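Local coordinates for trans-4-hydroxy-L-proline dehydratase (Clostridioides difficile 70-100-2010, PDB 6VXC), which is a glycyl radical enzyme that dehydrates trans-4-hydroxy-L-proline to (S)-1-pyrroline-5-carboxylate during anaerobic breakdown of hydroxyproline, at residues Glu415-Gly420 / Asp739-Leu744; Lys592-Met597 / Leu615-Asn620; Asn645-Arg650 / Tyr658-Leu663. One frame throughout, in Å; residues are numbered along the deposited sequence.

The three contacts are separate: no two of them touch. Contact 1 joins residues far apart in sequence, and both other contacts are nested inside the long loop it closes. Contacts 2 and 3 follow in series, on the consecutive helices 612-620 and 630-647. The centres of contacts 1 and 2 lie about 39 Å apart, those of contacts 1 and 3 about 32 Å, and those of contacts 2 and 3 about 33 Å. Contact 3 is the one near the annotated site. The side chain of its Arg659 is about 10 Å from that of Glu456, the proton acceptor by similarity. Contacts 1 and 2 are structural packing away from the annotated sites.

Contact 1: Glu415-Gly420 / Asp739-Leu744; sequences EISRKG and DNMANL
Met741 reaches from its helix across to Ser417 and Arg418, and the contact rests on these three residues. Its sulfur lies against the start of the arginine chain, with Met741 SD 3.9 Å from Arg418 CB. The methyl group turns toward the serine, placing Met741 CE 3.9 Å from Ser417 OG. Met741 CE is also 3.9 Å from Arg418 N, so the methyl group meets backbone as well as side chains. The shape of the methionine explains this reach. The chain leaves its helix extended at chi2, and a bend at the sulfur (chi3 60°) then carries CE to the serine. These are van der Waals contacts of a thioether with carbon, nitrogen and a hydroxyl oxygen. Both helices are connections between parallel strands of one mixed sheet. Helix 407-418 runs between strands 396-401 and 426-428, and helix 734-750 between strands 724-726 and 755-759. Phe758 of strand 755-759 touches both Ser417 and Met741, which places the contact over that sheet. The contact thus joins the pyruvate formate lyase-like part of the chain to the glycine radical part. Beyond CB the Arg418 chain draws off from the methionine. Its NH2 hydrogen-bonds the carbonyl oxygens of Val732 and Gly734, at the approach to and start of helix 734-750. Asp739 adds a salt bridge from its OD1 to Lys411 NZ, further back on helix 407-418.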
# COMPACT_ATOMS: atom_id res chain seq x y z
N GLU A 415 1.25 -22.39 8.90
CA GLU A 415 1.85 -23.37 8.00
C GLU A 415 2.36 -22.71 6.73
O GLU A 415 3.45 -23.03 6.25
CB GLU A 415 0.84 -24.44 7.60
CG GLU A 415 0.61 -25.56 8.55
CD GLU A 415 -0.34 -26.58 7.94
OE1 GLU A 415 -0.24 -26.83 6.72
OE2 GLU A 415 -1.21 -27.08 8.69
N ILE A 416 1.57 -21.81 6.17
CA ILE A 416 1.97 -21.16 4.93
C ILE A 416 3.12 -20.19 5.19
O ILE A 416 4.11 -20.18 4.46
CB ILE A 416 0.76 -20.47 4.27
CG1 ILE A 416 -0.35 -21.50 3.98
CG2 ILE A 416 1.17 -19.79 3.00
CD1 ILE A 416 -1.74 -20.88 3.72
N SER A 417 3.01 -19.39 6.26
CA SER A 417 4.07 -18.43 6.58
C SER A 417 5.41 -19.14 6.78
O SER A 417 6.45 -18.69 6.29
CB SER A 417 3.67 -17.64 7.84
OG SER A 417 4.68 -16.73 8.28
N ARG A 418 5.37 -20.30 7.44
CA ARG A 418 6.60 -21.02 7.72
C ARG A 418 7.29 -21.48 6.44
O ARG A 418 8.50 -21.72 6.46
CB ARG A 418 6.26 -22.23 8.60
CG ARG A 418 7.40 -23.19 8.84
CD ARG A 418 7.03 -24.28 9.85
NE ARG A 418 6.05 -25.24 9.35
CZ ARG A 418 5.71 -26.35 10.00
NH1 ARG A 418 4.82 -27.18 9.51
NH2 ARG A 418 6.28 -26.61 11.17
N LYS A 419 6.58 -21.55 5.32
CA LYS A 419 7.25 -21.91 4.08
C LYS A 419 8.21 -20.83 3.58
O LYS A 419 8.98 -21.09 2.65
CB LYS A 419 6.21 -22.26 3.02
CG LYS A 419 5.32 -23.44 3.42
CD LYS A 419 4.37 -23.82 2.32
CE LYS A 419 3.46 -24.96 2.78
NZ LYS A 419 2.58 -25.45 1.69
N GLY A 420 8.20 -19.64 4.17
CA GLY A 420 9.29 -18.71 3.97
C GLY A 420 9.20 -17.76 2.80
O GLY A 420 10.22 -17.19 2.41
N ASP A 739 3.05 -24.39 16.63
CA ASP A 739 2.44 -23.87 17.85
C ASP A 739 3.21 -22.67 18.37
O ASP A 739 2.61 -21.70 18.84
CB ASP A 739 2.36 -24.95 18.92
CG ASP A 739 1.33 -26.02 18.59
OD1 ASP A 739 0.41 -25.72 17.80
OD2 ASP A 739 1.42 -27.13 19.15
N ASN A 740 4.54 -22.70 18.26
CA ASN A 740 5.32 -21.57 18.74
C ASN A 740 5.02 -20.31 17.93
O ASN A 740 4.87 -19.23 18.51
CB ASN A 740 6.81 -21.89 18.73
CG ASN A 740 7.22 -22.76 19.92
OD1 ASN A 740 6.55 -22.79 20.94
ND2 ASN A 740 8.35 -23.46 19.79
N MET A 741 4.90 -20.43 16.61
CA MET A 741 4.51 -19.28 15.79
C MET A 741 3.12 -18.79 16.17
O MET A 741 2.91 -17.60 16.43
CB MET A 741 4.55 -19.66 14.32
CG MET A 741 5.94 -19.99 13.81
SD MET A 741 5.97 -20.59 12.11
CE MET A 741 5.25 -19.18 11.20
N ALA A 742 2.15 -19.71 16.19
CA ALA A 742 0.78 -19.37 16.54
C ALA A 742 0.70 -18.71 17.90
O ALA A 742 -0.05 -17.74 18.08
CB ALA A 742 -0.09 -20.64 16.52
N ASN A 743 1.44 -19.22 18.87
CA ASN A 743 1.40 -18.66 20.21
C ASN A 743 1.99 -17.26 20.25
O ASN A 743 1.53 -16.42 21.01
CB ASN A 743 2.15 -19.58 21.18
CG ASN A 743 1.38 -20.86 21.50
OD1 ASN A 743 0.21 -20.99 21.15
ND2 ASN A 743 2.03 -21.79 22.20
N LEU A 744 3.05 -17.01 19.47
CA LEU A 744 3.63 -15.68 19.44
C LEU A 744 2.64 -14.66 18.88
O LEU A 744 2.49 -13.56 19.41
CB LEU A 744 4.92 -15.69 18.61
CG LEU A 744 5.76 -14.39 18.66
CD1 LEU A 744 6.46 -14.25 20.01
CD2 LEU A 744 6.74 -14.28 17.51

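Contact 2: Lys592-Met597 / Leu615-Asn620; sequences KKKFDM and LNLVSN
The ring of Phe595 meets helix 612-620 with its edge. Leu617 and Val618 both approach that edge near the ring plane, and neither face of the ring is covered by 615-620. Leu617 CD1 sits beside one side of the ring, 4.0 Å from Phe595 CD2. Val618 touches with one branch only: Val618 CG1 is 3.9 Å from Phe595 CZ, at the far end of the ring. The ring and Leu617 run antiparallel alongside each other, and Val618 stands nearly perpendicular to the phenylalanine side chain. Phe595 CG stands between the backbone N and the carbonyl carbon (chi1 52°), which points the ring toward the helix. Outside the two segments, Asn588 and Val589 of helix 575-591 also touch the phenylalanine.

Lys594 passes Leu617 at a slant, roughly at right angles to the direction of the phenylalanine. Its chain is extended beyond CG, and Lys594 CD is 4.1 Å from Leu617 CD1. The second branch meets the chain further out, with Leu617 CD2 4.1 Å from Lys594 NZ. Leu617 CD1 touches both the ring edge and the lysine methylenes.

The other amides lie within the helix. Asn620 ND2 gives a nearly straight bond to Asn616 OD1, 2.7 Å long, in the planes of both amides. Separately, Ser619 OG bonds Leu615 O at 2.7 Å, and Ser619 N reaches that oxygen from the opposite face of the carbonyl plane.

The contact packs the connection between helices 575-591 and 597-605 onto helix 612-620. Asp596, the N-cap of helix 597-605, marks where that connection ends. The cross-segment chemistry is apolar at the phenylalanine. At the exposed Lys594 the methylenes do most of the packing. NZ only grazes Leu617 CD2, and the contact gives the ammonium group no polar partner across the two segments.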
# COMPACT_ATOMS: atom_id res chain seq x y z
N LYS A 592 25.06 8.48 32.74
CA LYS A 592 26.36 7.94 33.14
C LYS A 592 27.52 8.88 32.84
O LYS A 592 28.60 8.70 33.40
CB LYS A 592 26.62 6.61 32.43
CG LYS A 592 25.57 5.54 32.65
CD LYS A 592 25.34 5.28 34.12
CE LYS A 592 24.23 4.26 34.28
NZ LYS A 592 24.15 3.69 35.64
N LYS A 593 27.32 9.86 31.97
CA LYS A 593 28.33 10.88 31.70
C LYS A 593 29.65 10.24 31.29
O LYS A 593 30.71 10.55 31.84
CB LYS A 593 28.50 11.80 32.91
CG LYS A 593 27.21 12.41 33.41
CD LYS A 593 27.48 13.46 34.50
CE LYS A 593 26.21 14.24 34.85
NZ LYS A 593 25.18 13.37 35.48
N LYS A 594 29.60 9.32 30.34
CA LYS A 594 30.82 8.70 29.86
C LYS A 594 31.52 9.56 28.82
O LYS A 594 32.73 9.43 28.62
CB LYS A 594 30.53 7.32 29.29
CG LYS A 594 29.88 6.36 30.28
CD LYS A 594 29.80 4.95 29.71
CE LYS A 594 28.96 4.05 30.60
NZ LYS A 594 28.88 2.65 30.09
N PHE A 595 30.77 10.42 28.13
CA PHE A 595 31.35 11.39 27.21
C PHE A 595 30.36 12.54 27.07
O PHE A 595 29.19 12.43 27.48
CB PHE A 595 31.71 10.75 25.86
CG PHE A 595 30.57 9.98 25.21
CD1 PHE A 595 29.61 10.64 24.47
CD2 PHE A 595 30.49 8.61 25.33
CE1 PHE A 595 28.57 9.95 23.85
CE2 PHE A 595 29.45 7.90 24.72
CZ PHE A 595 28.50 8.57 23.98
N ASP A 596 30.82 13.65 26.50
CA ASP A 596 29.98 14.83 26.39
C ASP A 596 29.41 14.96 24.98
O ASP A 596 29.75 14.20 24.08
CB ASP A 596 30.74 16.10 26.83
CG ASP A 596 31.98 16.40 25.98
OD1 ASP A 596 32.18 15.83 24.90
OD2 ASP A 596 32.78 17.25 26.43
N MET A 597 28.52 15.94 24.82
CA MET A 597 27.86 16.14 23.53
C MET A 597 28.87 16.50 22.45
O MET A 597 28.79 16.00 21.32
CB MET A 597 26.80 17.23 23.65
CG MET A 597 26.01 17.47 22.36
SD MET A 597 24.91 16.10 21.90
CE MET A 597 23.76 16.16 23.26
N LEU A 615 31.91 4.27 19.68
CA LEU A 615 31.09 3.34 18.92
C LEU A 615 30.79 2.07 19.72
O LEU A 615 29.66 1.58 19.71
CB LEU A 615 31.78 3.00 17.60
CG LEU A 615 31.04 2.00 16.71
CD1 LEU A 615 29.63 2.50 16.44
CD2 LEU A 615 31.80 1.79 15.42
N ASN A 616 31.78 1.54 20.43
CA ASN A 616 31.55 0.33 21.22
C ASN A 616 30.53 0.61 22.33
O ASN A 616 29.69 -0.25 22.63
CB ASN A 616 32.87 -0.15 21.82
CG ASN A 616 32.75 -1.51 22.50
OD1 ASN A 616 31.85 -2.29 22.21
ND2 ASN A 616 33.60 -1.74 23.48
N LEU A 617 30.63 1.78 22.97
CA LEU A 617 29.71 2.10 24.06
C LEU A 617 28.27 2.18 23.57
O LEU A 617 27.38 1.56 24.16
CB LEU A 617 30.12 3.42 24.73
CG LEU A 617 31.40 3.45 25.59
CD1 LEU A 617 31.68 4.86 26.09
CD2 LEU A 617 31.30 2.47 26.75
N VAL A 618 28.02 2.94 22.50
CA VAL A 618 26.64 3.17 22.08
C VAL A 618 26.08 1.93 21.43
O VAL A 618 24.87 1.70 21.46
CB VAL A 618 26.51 4.39 21.14
CG1 VAL A 618 27.00 5.64 21.81
CG2 VAL A 618 27.27 4.13 19.84
N SER A 619 26.93 1.11 20.81
CA SER A 619 26.44 -0.08 20.14
C SER A 619 26.24 -1.24 21.11
O SER A 619 25.26 -1.99 20.99
CB SER A 619 27.41 -0.51 19.04
OG SER A 619 27.67 0.53 18.13
N ASN A 620 27.16 -1.41 22.07
CA ASN A 620 27.25 -2.64 22.83
C ASN A 620 27.10 -2.47 24.34
O ASN A 620 26.95 -3.48 25.03
CB ASN A 620 28.59 -3.34 22.54
CG ASN A 620 28.78 -3.59 21.06
OD1 ASN A 620 27.90 -4.10 20.39
ND2 ASN A 620 29.94 -3.20 20.54

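Contact 3: Asn645-Arg650 / Tyr658-Leu663; sequences NEVTGR and YRVDML
Tyr658 is held between two backbone bonds. Gly649 N donates to Tyr658 O at 2.9 Å. Tyr658 N donates to Arg650 O at 2.8 Å. Thr648 adds a CA-H...O contact, with Thr648 CA 3.3 Å from Tyr658 O. The tyrosine ring takes Arg650 O at its edge, in its plane.

Beside these bonds, Val647 packs on Val660, with Val647 CB 3.6 Å from Val660 CG2. Val660 is turned off the staggered positions (chi1 129°), a probably strained setting that brings its CG2 against Val647. Thr648 CG2 lies 3.8 Å from Arg659 NH2, whose salt bridge is to Glu657. Thr648 OG1 bonds Tyr644 O. A water donates to Thr648 OG1 at 2.9 Å and accepts a weak bond from Val660 N.

A type II turn from Val647 to Arg650 sets up this pairing, with Gly649 at the position of positive phi. It takes the chain out of helix 630-647 and places it against strand 657-661, an edge strand of a three-stranded parallel sheet within this chain.

The side chain of Arg650 turns back to Glu646. Its NE meets Glu646 O at 2.9 Å, nearly straight (171°), and its NH2 forms a salt bridge with Glu646 OE2 at 2.7 Å. Asp522 and His518, of helix 506-538, bind Arg650 NH1 and Glu646 OE2 in turn. Two carboxylates, Glu646 and Asp522, probably balance the charge of Arg650, and the bonds to Glu646 tie the turn's last residue back to the final turn of helix 630-647.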
# COMPACT_ATOMS: atom_id res chain seq x y z
N ASN A 645 1.09 13.22 18.90
CA ASN A 645 0.53 14.50 19.34
C ASN A 645 0.74 15.60 18.30
O ASN A 645 -0.14 16.46 18.14
CB ASN A 645 1.17 14.93 20.66
CG ASN A 645 0.61 14.18 21.87
OD1 ASN A 645 -0.55 13.81 21.90
ND2 ASN A 645 1.45 13.96 22.86
N GLU A 646 1.86 15.58 17.59
CA GLU A 646 2.14 16.63 16.62
C GLU A 646 1.25 16.53 15.39
O GLU A 646 0.90 17.57 14.80
CB GLU A 646 3.61 16.56 16.22
CG GLU A 646 4.07 17.69 15.35
CD GLU A 646 3.89 19.02 16.03
OE1 GLU A 646 4.34 19.17 17.19
OE2 GLU A 646 3.29 19.91 15.40
N VAL A 647 0.85 15.33 15.01
CA VAL A 647 0.13 15.11 13.75
C VAL A 647 -1.38 15.00 13.96
O VAL A 647 -2.15 15.59 13.21
CB VAL A 647 0.69 13.87 13.02
CG1 VAL A 647 -0.20 13.52 11.82
CG2 VAL A 647 2.10 14.13 12.57
N THR A 648 -1.81 14.23 14.97
CA THR A 648 -3.20 13.77 15.04
C THR A 648 -4.19 14.90 15.35
O THR A 648 -4.01 15.67 16.30
CB THR A 648 -3.33 12.68 16.10
OG1 THR A 648 -2.41 11.62 15.82
CG2 THR A 648 -4.75 12.13 16.13
N GLY A 649 -5.29 14.94 14.61
CA GLY A 649 -6.33 15.92 14.85
C GLY A 649 -6.19 17.20 14.06
O GLY A 649 -7.09 18.03 14.10
N ARG A 650 -5.08 17.39 13.35
CA ARG A 650 -5.03 18.50 12.43
C ARG A 650 -6.10 18.31 11.36
O ARG A 650 -6.28 17.19 10.88
CB ARG A 650 -3.66 18.60 11.76
CG ARG A 650 -2.51 18.89 12.67
CD ARG A 650 -1.25 18.83 11.85
NE ARG A 650 -0.07 19.18 12.63
CZ ARG A 650 0.67 20.27 12.46
NH1 ARG A 650 0.34 21.16 11.53
NH2 ARG A 650 1.74 20.47 13.21
N TYR A 658 -6.09 14.49 10.38
CA TYR A 658 -4.85 13.74 10.26
C TYR A 658 -4.73 12.73 11.38
O TYR A 658 -5.20 12.96 12.51
CB TYR A 658 -3.64 14.68 10.26
CG TYR A 658 -3.33 15.17 8.89
CD1 TYR A 658 -3.99 16.27 8.37
CD2 TYR A 658 -2.43 14.49 8.08
CE1 TYR A 658 -3.74 16.71 7.11
CE2 TYR A 658 -2.17 14.93 6.79
CZ TYR A 658 -2.84 16.04 6.32
OH TYR A 658 -2.60 16.48 5.05
N ARG A 659 -4.12 11.60 11.05
CA ARG A 659 -3.79 10.56 12.02
C ARG A 659 -2.43 9.98 11.65
O ARG A 659 -1.82 10.36 10.65
CB ARG A 659 -4.89 9.49 12.09
CG ARG A 659 -6.30 10.05 12.43
CD ARG A 659 -7.32 8.95 12.70
NE ARG A 659 -7.00 8.25 13.94
CZ ARG A 659 -7.19 8.75 15.16
NH1 ARG A 659 -6.85 8.03 16.23
NH2 ARG A 659 -7.74 9.95 15.31
N VAL A 660 -1.98 9.00 12.42
CA VAL A 660 -0.60 8.56 12.38
C VAL A 660 -0.57 7.05 12.12
O VAL A 660 -1.44 6.32 12.59
CB VAL A 660 0.05 8.97 13.72
CG1 VAL A 660 0.74 7.87 14.41
CG2 VAL A 660 0.89 10.27 13.56
N ASP A 661 0.40 6.60 11.32
CA ASP A 661 0.73 5.19 11.17
C ASP A 661 2.25 5.03 11.03
O ASP A 661 2.98 6.02 10.89
CB ASP A 661 -0.05 4.53 10.00
CG ASP A 661 0.19 5.19 8.65
OD1 ASP A 661 1.21 5.90 8.52
OD2 ASP A 661 -0.63 4.99 7.69
N MET A 662 2.72 3.78 11.07
CA MET A 662 4.16 3.49 11.15
C MET A 662 4.50 2.34 10.21
O MET A 662 4.35 1.17 10.58
CB MET A 662 4.54 3.15 12.59
CG MET A 662 3.90 4.09 13.59
SD MET A 662 4.85 5.60 13.75
CE MET A 662 6.23 4.94 14.67
N LEU A 663 4.97 2.67 9.01
CA LEU A 663 5.42 1.68 8.04
C LEU A 663 6.42 2.34 7.10
O LEU A 663 6.42 3.56 6.95
CB LEU A 663 4.24 1.06 7.27
CG LEU A 663 3.20 1.76 6.37
CD1 LEU A 663 2.52 2.89 7.09
CD2 LEU A 663 3.72 2.19 5.02
O HOH W 1 -3.41 9.00 15.07